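Local structure of alpha-1,3-glucanase (Bacillus circulans, 5ZRU) at residues L57-N60 against G61-A64; T67-P70 against G71-G74; G322-V325 against G326-H330. The protein hydrolyses alpha-1,3-glucan as a family GH87 enzyme, this chain being its catalytic unit, with bound calcium and zinc ions. All coordinates share one frame; numbering follows the deposited sequence.

Contact 1 of 3, residues L57-N60 against G61-A64; sequences LPSN and GSYA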
ATOM      1  N   LEU A  57       3.886  20.997 -13.258  1.00 12.22           N
ATOM      2  CA  LEU A  57       3.047  22.106 -13.698  1.00 12.16           C
ATOM      3  C   LEU A  57       3.384  23.328 -12.845  1.00 13.76           C
ATOM      4  O   LEU A  57       2.705  23.617 -11.848  1.00 14.04           O
ATOM      5  CB  LEU A  57       1.562  21.745 -13.583  1.00 13.10           C
ATOM      6  CG  LEU A  57       1.165  20.392 -14.187  1.00 14.19           C
ATOM      7  CD1 LEU A  57      -0.324  20.110 -13.982  1.00 12.98           C
ATOM      8  CD2 LEU A  57       1.531  20.327 -15.660  1.00 13.80           C
ATOM      9  N   PRO A  58       4.448  24.057 -13.186  1.00 13.71           N
ATOM     10  CA  PRO A  58       4.931  25.102 -12.276  1.00 17.56           C
ATOM     11  C   PRO A  58       4.144  26.392 -12.336  1.00 15.98           C
ATOM     12  O   PRO A  58       4.198  27.166 -11.372  1.00 18.43           O
ATOM     13  CB  PRO A  58       6.381  25.336 -12.738  1.00 17.06           C
ATOM     14  CG  PRO A  58       6.685  24.247 -13.709  1.00 18.57           C
ATOM     15  CD  PRO A  58       5.388  23.805 -14.287  1.00 13.93           C
ATOM     16  N   SER A  59       3.410  26.647 -13.416  1.00 12.00           N
ATOM     17  CA  SER A  59       2.861  27.971 -13.649  1.00 12.74           C
ATOM     18  C   SER A  59       1.523  27.852 -14.355  1.00 13.20           C
ATOM     19  O   SER A  59       1.232  26.854 -15.012  1.00 14.00           O
ATOM     20  CB  SER A  59       3.823  28.830 -14.486  1.00 14.37           C
ATOM     21  OG  SER A  59       4.171  28.154 -15.686  1.00 14.50           O
ATOM     22  N   ASN A  60       0.714  28.892 -14.192  1.00 14.81           N
ATOM     23  CA  ASN A  60      -0.547  29.077 -14.897  1.00 17.04           C
ATOM     24  C   ASN A  60      -0.420  28.715 -16.373  1.00 16.99           C
ATOM     25  O   ASN A  60       0.430  29.256 -17.092  1.00 18.35           O
ATOM     26  CB  ASN A  60      -0.985  30.540 -14.737  1.00 16.15           C
ATOM     27  CG  ASN A  60      -2.386  30.804 -15.274  1.00 18.93           C
ATOM     28  OD1 ASN A  60      -3.128  29.883 -15.606  1.00 17.35           O
ATOM     29  ND2 ASN A  60      -2.751  32.074 -15.350  1.00 18.96           N
ATOM     30  N   GLY A  61      -1.244  27.770 -16.821  1.00 13.95           N
ATOM     31  CA  GLY A  61      -1.246  27.320 -18.200  1.00 15.19           C
ATOM     32  C   GLY A  61      -0.463  26.048 -18.467  1.00 15.67           C
ATOM     33  O   GLY A  61      -0.648  25.437 -19.531  1.00 13.20           O
ATOM     34  N   SER A  62       0.407  25.637 -17.543  1.00 13.61           N
ATOM     35  CA  SER A  62       1.131  24.382 -17.693  1.00 14.61           C
ATOM     36  C   SER A  62       0.156  23.215 -17.653  1.00 13.61           C
ATOM     37  O   SER A  62      -0.756  23.183 -16.823  1.00 13.95           O
ATOM     38  CB  SER A  62       2.165  24.222 -16.574  1.00 13.78           C
ATOM     39  OG  SER A  62       3.055  25.328 -16.521  1.00 17.34           O
ATOM     40  N   TYR A  63       0.352  22.240 -18.537  1.00 13.66           N
ATOM     41  CA  TYR A  63      -0.593  21.137 -18.577  1.00 12.21           C
ATOM     42  C   TYR A  63       0.090  19.843 -18.990  1.00 14.79           C
ATOM     43  O   TYR A  63       1.144  19.841 -19.635  1.00 15.82           O
ATOM     44  CB  TYR A  63      -1.760  21.433 -19.527  1.00 14.53           C
ATOM     45  CG  TYR A  63      -1.363  21.534 -20.987  1.00 16.19           C
ATOM     46  CD1 TYR A  63      -1.264  20.396 -21.780  1.00 17.00           C
ATOM     47  CD2 TYR A  63      -1.114  22.767 -21.571  1.00 18.62           C
ATOM     48  CE1 TYR A  63      -0.909  20.480 -23.117  1.00 21.05           C
ATOM     49  CE2 TYR A  63      -0.768  22.866 -22.910  1.00 21.53           C
ATOM     50  CZ  TYR A  63      -0.667  21.719 -23.676  1.00 23.44           C
ATOM     51  OH  TYR A  63      -0.318  21.805 -25.004  1.00 28.28           O
ATOM     52  N   ALA A  64      -0.542  18.739 -18.599  1.00 13.51           N
ATOM     53  CA  ALA A  64      -0.299  17.408 -19.139  1.00 14.44           C
ATOM     54  C   ALA A  64      -1.601  16.904 -19.749  1.00 16.47           C
ATOM     55  O   ALA A  64      -2.674  17.056 -19.156  1.00 15.15           O
ATOM     56  CB  ALA A  64       0.180  16.434 -18.057  1.00 13.63           C
TER

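Contact 2 of 3, residues T67-P70 against G71-G74; sequences TIRP and GEGG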
ATOM      1  N   THR A  67      -4.493  11.268 -24.610  1.00 14.60           N
ATOM      2  CA  THR A  67      -5.550  10.861 -25.526  1.00 15.14           C
ATOM      3  C   THR A  67      -5.980   9.439 -25.198  1.00 15.22           C
ATOM      4  O   THR A  67      -5.145   8.531 -25.150  1.00 13.00           O
ATOM      5  CB  THR A  67      -5.092  10.948 -26.985  1.00 16.32           C
ATOM      6  OG1 THR A  67      -4.644  12.274 -27.254  1.00 20.58           O
ATOM      7  CG2 THR A  67      -6.250  10.628 -27.928  1.00 17.65           C
ATOM      8  N   ILE A  68      -7.284   9.253 -24.977  1.00 15.70           N
ATOM      9  CA  ILE A  68      -7.801   7.940 -24.605  1.00 13.76           C
ATOM     10  C   ILE A  68      -7.530   6.946 -25.724  1.00 18.27           C
ATOM     11  O   ILE A  68      -7.778   7.230 -26.902  1.00 19.10           O
ATOM     12  CB  ILE A  68      -9.298   8.036 -24.290  1.00 15.89           C
ATOM     13  CG1 ILE A  68      -9.533   9.096 -23.210  1.00 16.90           C
ATOM     14  CG2 ILE A  68      -9.841   6.684 -23.864  1.00 12.95           C
ATOM     15  CD1 ILE A  68      -8.811   8.782 -21.892  1.00 16.19           C
ATOM     16  N   ARG A  69      -7.027   5.770 -25.357  1.00 15.87           N
ATOM     17  CA  ARG A  69      -6.649   4.739 -26.314  1.00 17.48           C
ATOM     18  C   ARG A  69      -7.868   3.971 -26.824  1.00 18.47           C
ATOM     19  O   ARG A  69      -8.923   3.963 -26.185  1.00 19.37           O
ATOM     20  CB  ARG A  69      -5.681   3.751 -25.669  1.00 18.58           C
ATOM     21  CG  ARG A  69      -4.409   4.341 -25.109  1.00 22.10           C
ATOM     22  CD  ARG A  69      -3.643   3.253 -24.366  1.00 15.83           C
ATOM     23  NE  ARG A  69      -2.523   3.810 -23.633  1.00 29.40           N
ATOM     24  CZ  ARG A  69      -2.460   3.895 -22.312  1.00 22.25           C
ATOM     25  NH1 ARG A  69      -3.449   3.426 -21.558  1.00 17.27           N
ATOM     26  NH2 ARG A  69      -1.390   4.433 -21.748  1.00 27.27           N
ATOM     27  N   PRO A  70      -7.739   3.305 -27.976  1.00 18.77           N
ATOM     28  CA  PRO A  70      -8.805   2.402 -28.436  1.00 18.24           C
ATOM     29  C   PRO A  70      -9.174   1.383 -27.366  1.00 20.82           C
ATOM     30  O   PRO A  70      -8.312   0.831 -26.680  1.00 18.27           O
ATOM     31  CB  PRO A  70      -8.186   1.721 -29.662  1.00 19.87           C
ATOM     32  CG  PRO A  70      -7.175   2.696 -30.171  1.00 23.22           C
ATOM     33  CD  PRO A  70      -6.636   3.410 -28.949  1.00 21.74           C
ATOM     34  N   GLY A  71     -10.473   1.144 -27.220  1.00 18.69           N
ATOM     35  CA  GLY A  71     -10.958   0.181 -26.258  1.00 20.21           C
ATOM     36  C   GLY A  71     -10.861   0.596 -24.806  1.00 20.90           C
ATOM     37  O   GLY A  71     -11.166  -0.220 -23.931  1.00 20.32           O
ATOM     38  N   GLU A  72     -10.453   1.826 -24.511  1.00 16.14           N
ATOM     39  CA  GLU A  72     -10.301   2.289 -23.137  1.00 17.61           C
ATOM     40  C   GLU A  72     -11.229   3.476 -22.883  1.00 18.70           C
ATOM     41  O   GLU A  72     -12.034   3.861 -23.736  1.00 18.67           O
ATOM     42  CB  GLU A  72      -8.836   2.643 -22.851  1.00 16.39           C
ATOM     43  CG  GLU A  72      -7.928   1.439 -22.978  1.00 17.00           C
ATOM     44  CD  GLU A  72      -6.481   1.735 -22.661  1.00 16.86           C
ATOM     45  OE1 GLU A  72      -6.187   2.755 -21.990  1.00 16.11           O
ATOM     46  OE2 GLU A  72      -5.634   0.935 -23.099  1.00 16.07           O
ATOM     47  N   GLY A  73     -11.118   4.051 -21.688  1.00 18.59           N
ATOM     48  CA  GLY A  73     -11.937   5.194 -21.322  1.00 13.75           C
ATOM     49  C   GLY A  73     -12.741   4.961 -20.058  1.00 15.59           C
ATOM     50  O   GLY A  73     -12.396   4.081 -19.261  1.00 15.17           O
ATOM     51  N   GLY A  74     -13.807   5.731 -19.858  1.00 15.52           N
ATOM     52  CA  GLY A  74     -14.644   5.613 -18.680  1.00 12.45           C
ATOM     53  C   GLY A  74     -14.837   6.949 -18.000  1.00 14.97           C
ATOM     54  O   GLY A  74     -14.278   7.970 -18.394  1.00 14.46           O
TER

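Contact 3 of 3, residues G322-V325 against G326-H330; sequences GFWV and GDYAH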
ATOM      1  N   GLY A 322      -3.838   0.777   6.424  1.00  7.63           N
ATOM      2  CA  GLY A 322      -5.081   0.386   5.772  1.00  8.80           C
ATOM      3  C   GLY A 322      -5.877  -0.569   6.645  1.00  9.37           C
ATOM      4  O   GLY A 322      -7.044  -0.317   6.974  1.00  8.40           O
ATOM      5  N   PHE A 323      -5.236  -1.678   7.014  1.00  8.72           N
ATOM      6  CA  PHE A 323      -5.783  -2.716   7.880  1.00  7.42           C
ATOM      7  C   PHE A 323      -4.770  -3.049   8.964  1.00  7.94           C
ATOM      8  O   PHE A 323      -3.595  -3.267   8.662  1.00 10.20           O
ATOM      9  CB  PHE A 323      -6.058  -4.030   7.108  1.00  7.22           C
ATOM     10  CG  PHE A 323      -7.194  -3.952   6.125  1.00 10.04           C
ATOM     11  CD1 PHE A 323      -7.055  -3.255   4.929  1.00  8.04           C
ATOM     12  CD2 PHE A 323      -8.388  -4.590   6.392  1.00  9.53           C
ATOM     13  CE1 PHE A 323      -8.102  -3.207   4.009  1.00  9.33           C
ATOM     14  CE2 PHE A 323      -9.431  -4.549   5.484  1.00  9.42           C
ATOM     15  CZ  PHE A 323      -9.293  -3.862   4.297  1.00  9.33           C
ATOM     16  N   TRP A 324      -5.224  -3.163  10.211  1.00  8.74           N
ATOM     17  CA  TRP A 324      -4.411  -3.784  11.262  1.00  8.97           C
ATOM     18  C   TRP A 324      -5.232  -4.894  11.910  1.00  8.19           C
ATOM     19  O   TRP A 324      -6.118  -4.627  12.728  1.00  9.77           O
ATOM     20  CB  TRP A 324      -3.943  -2.768  12.302  1.00 11.09           C
ATOM     21  CG  TRP A 324      -2.887  -3.357  13.184  1.00 11.81           C
ATOM     22  CD1 TRP A 324      -3.072  -4.138  14.297  1.00 11.62           C
ATOM     23  CD2 TRP A 324      -1.471  -3.246  12.998  1.00 12.14           C
ATOM     24  NE1 TRP A 324      -1.845  -4.510  14.816  1.00 13.09           N
ATOM     25  CE2 TRP A 324      -0.851  -3.962  14.041  1.00 14.37           C
ATOM     26  CE3 TRP A 324      -0.664  -2.588  12.055  1.00 12.10           C
ATOM     27  CZ2 TRP A 324       0.542  -4.052  14.160  1.00 15.40           C
ATOM     28  CZ3 TRP A 324       0.717  -2.677  12.179  1.00 14.33           C
ATOM     29  CH2 TRP A 324       1.304  -3.399  13.222  1.00 12.18           C
ATOM     30  N   VAL A 325      -4.957  -6.140  11.531  1.00  7.86           N
ATOM     31  CA  VAL A 325      -5.752  -7.279  11.981  1.00  8.12           C
ATOM     32  C   VAL A 325      -5.080  -7.843  13.225  1.00 10.93           C
ATOM     33  O   VAL A 325      -3.970  -8.373  13.152  1.00  9.29           O
ATOM     34  CB  VAL A 325      -5.881  -8.338  10.880  1.00  7.95           C
ATOM     35  CG1 VAL A 325      -6.856  -9.446  11.297  1.00  8.67           C
ATOM     36  CG2 VAL A 325      -6.360  -7.664   9.605  1.00 10.23           C
ATOM     37  N   GLY A 326      -5.744  -7.718  14.370  1.00  9.90           N
ATOM     38  CA  GLY A 326      -5.146  -8.218  15.592  1.00 10.86           C
ATOM     39  C   GLY A 326      -5.890  -7.836  16.851  1.00 11.01           C
ATOM     40  O   GLY A 326      -6.347  -6.699  17.002  1.00 13.10           O
ATOM     41  N   ASP A 327      -6.006  -8.796  17.763  1.00 12.67           N
ATOM     42  CA  ASP A 327      -6.704  -8.595  19.024  1.00 12.53           C
ATOM     43  C   ASP A 327      -5.740  -8.137  20.105  1.00 12.68           C
ATOM     44  O   ASP A 327      -4.715  -8.787  20.341  1.00 11.46           O
ATOM     45  CB  ASP A 327      -7.382  -9.880  19.483  1.00 11.15           C
ATOM     46  CG  ASP A 327      -7.979  -9.736  20.861  1.00 13.22           C
ATOM     47  OD1 ASP A 327      -8.773  -8.787  21.056  1.00 15.90           O
ATOM     48  OD2 ASP A 327      -7.645 -10.553  21.742  1.00 12.92           O
ATOM     49  N   TYR A 328      -6.096  -7.044  20.785  1.00 10.21           N
ATOM     50  CA  TYR A 328      -5.367  -6.582  21.960  1.00 15.31           C
ATOM     51  C   TYR A 328      -6.262  -6.494  23.187  1.00 18.66           C
ATOM     52  O   TYR A 328      -5.827  -5.984  24.226  1.00 15.14           O
ATOM     53  CB  TYR A 328      -4.704  -5.226  21.677  1.00 14.48           C
ATOM     54  CG  TYR A 328      -3.781  -5.328  20.498  1.00 17.04           C
ATOM     55  CD1 TYR A 328      -2.452  -5.701  20.664  1.00 13.71           C
ATOM     56  CD2 TYR A 328      -4.254  -5.117  19.206  1.00 14.96           C
ATOM     57  CE1 TYR A 328      -1.612  -5.837  19.585  1.00 13.94           C
ATOM     58  CE2 TYR A 328      -3.419  -5.248  18.115  1.00 14.19           C
ATOM     59  CZ  TYR A 328      -2.102  -5.600  18.306  1.00 14.59           C
ATOM     60  OH  TYR A 328      -1.267  -5.736  17.219  1.00 16.93           O
ATOM     61  N   ALA A 329      -7.490  -7.004  23.108  1.00 14.89           N
ATOM     62  CA  ALA A 329      -8.467  -6.790  24.164  1.00 17.20           C
ATOM     63  C   ALA A 329      -8.773  -8.033  24.990  1.00 18.96           C
ATOM     64  O   ALA A 329      -9.489  -7.921  25.990  1.00 20.42           O
ATOM     65  CB  ALA A 329      -9.774  -6.246  23.569  1.00 16.01           C
ATOM     66  N   HIS A 330      -8.248  -9.196  24.620  1.00 15.77           N
ATOM     67  CA  HIS A 330      -8.565 -10.444  25.296  1.00 19.28           C
ATOM     68  C   HIS A 330      -7.295 -11.133  25.779  1.00 21.93           C
ATOM     69  O   HIS A 330      -6.234 -11.038  25.151  1.00 18.27           O
ATOM     70  CB  HIS A 330      -9.350 -11.391  24.371  1.00 17.36           C
ATOM     71  CG  HIS A 330     -10.628 -10.803  23.857  1.00 18.58           C
ATOM     72  ND1 HIS A 330     -10.682  -9.995  22.740  1.00 15.71           N
ATOM     73  CD2 HIS A 330     -11.895 -10.876  24.330  1.00 20.40           C
ATOM     74  CE1 HIS A 330     -11.930  -9.615  22.536  1.00 21.69           C
ATOM     75  NE2 HIS A 330     -12.686 -10.133  23.486  1.00 20.11           N
TER
HETATM   76  O   HOH W   1      -6.132  -4.245  15.770  1.00 15.34           O

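Contact 1 of 3, residues L57-N60 against G61-A64
Ser59 O takes two hydrogen bonds from one residue, Ser62. The hydroxyl gives the shorter, 2.8 Å from Ser62 OG to Ser59 O, and the amide gives the other, 2.9 Å from Ser62 N to Ser59 O with a nearly straight N-H...O angle of 163°. Both donors come from the same face of the carbonyl plane, tilted off it by similar amounts, so the peptide oxygen is held by a backbone and a side-chain group at once. Ser62 OG can join its own N at this oxygen because it stands beside that N, anti to the carbonyl carbon (chi1 -56°). The amide bond closes a type II beta turn from Ser59 to Ser62, which reverses the chain between strand 53-57 and strand 63-67 in the D1 part of the catalytic unit. These strands belong to two different antiparallel sheets, and the turn carries the chain from one to the other. Gly61 holds its third position with phi 98°, where a CB would run into Asn60 O. Ser62 CB also lies 3.7 Å from Leu57 CA, and Pro58 CD is 3.6 Å from Ser62 OG. The buried Leu57 side chain reaches along the outgoing backbone, its CD2 branch 3.7 Å from Tyr63 N and close to the start of Ala64. The Tyr63 side chain leaves the backbone away from this loop and meets Arg155 in a cation-pi contact, while backbone bonds of Gly61 and Ser62 tie the turn to Lys158, just beyond strand 153-157.

Contact 2 of 3, residues T67-P70 against G71-G74
Arg69 and Glu72 reach out from the two ends of a tight turn and cross each other at a slant, with the guanidinium and carboxylate planes 62° apart. The carboxylate meets the guanidinium at its edge: Arg69 NH1 donates to Glu72 OE1 at 2.9 Å in a salt bridge, the oxygen lying close to the guanidinium plane and accepting the N-H on its syn lone pair. The N-H...O angle of 148° makes this a somewhat bent bond. Behind the charged ends the aliphatic part of the arginine runs past the carboxylate, with Arg69 CD 3.3 Å from Glu72 OE2. Each side chain leaves with CG anti to its carbonyl carbon and then extends, which brings the two ends together. The backbone pairs the same two residues: Glu72 N donates to Arg69 O at 3.1 Å and closes a type II beta turn, with Gly71 at its third position in a positive-phi conformation. On the incoming side, Ile68 CG2 packs 3.6 Å from Gly73 CA; Gly73 has backbone angles at which a CB would be jammed against Glu72 O. The turn lies in the loop that joins strand 63-67 to strand 76-82 in the D1 part of the chain. Arg69 NH2 forms the second salt bridge, to Asp25, and Thr19 OG1 bonds Glu72 OE1. An alanine in place of Arg69 would remove the guanidinium and is likely to leave both Glu72 and Asp25 without their cationic mate. One arginine is thus shared by two carboxylates, and this sharing probably favours the ionised form of both acids while fixing how the guanidinium is turned.

Contact 3 of 3, residues G322-V325 against G326-H330
The turn of the parallel beta-helix that carries strand 323-325 lies next to a calcium site of the D2 part, and the side chain of Trp324 is about 5 Å from the ion and about 4 Å from the side chain of the calcium ligand Asp352. Beyond the strand the chain runs on into a loop, and Tyr328 returns to the indole edge: Trp324 NE1 donates to Tyr328 OH at 2.8 Å, almost straight at 166°, with the hydroxyl oxygen in the indole plane. The two side chains cross at about a right angle, yet their ring planes differ by only 33° and meet rim to rim, neither covering the other's face; Trp324 CD1 approaches Tyr328 CE2 to 4.0 Å. With CG anti to the backbone N (chi1 -168°), the Trp324 indole presents its N-H edge to the loop. A water sits 3.1 Å from Trp324 O and 2.8 Å from Gly326 O, with more acceptors in reach than it has protons to give. Further along, Asp327 organises the loop. Its OD1 accepts from Ala329 N at 3.0 Å, an Asx turn, and from His330 ND1 at 2.8 Å, these donors coming from opposite faces of the carboxylate plane. Asn304 ND2 also bonds OD1, while Ile334 N bonds OD2. On the other side of the imidazole, His330 NE2 is hydrogen-bonded to Lys241 NZ. Lys299 makes a cation-pi contact with the indole, and strand 354-357 packs against it through Asn355 and Ala357. The polar N-H of the indole is therefore satisfied by a phenol from its own loop, whose hydroxyl probably turns its hydrogen away from NE1, and the bond ties loop to strand end.

Contacts 1 and 2 follow one another at the two ends of strand 63-67, their centres 24 Å apart, and both are tight turns. Both lie in the D1 part, on the side of its calcium site though not in it: the Ala64 side chain of contact 1 and the Arg69 side chain of contact 2 are each about 11 Å from a bound calcium. Contact 3 sits in the D2 beta-helix across the chain's centre, its centre 45 Å from contact 1 and 42 Å from contact 2. It lies by a different calcium site, and a zinc ion is about 12 Å from its Trp324 side chain.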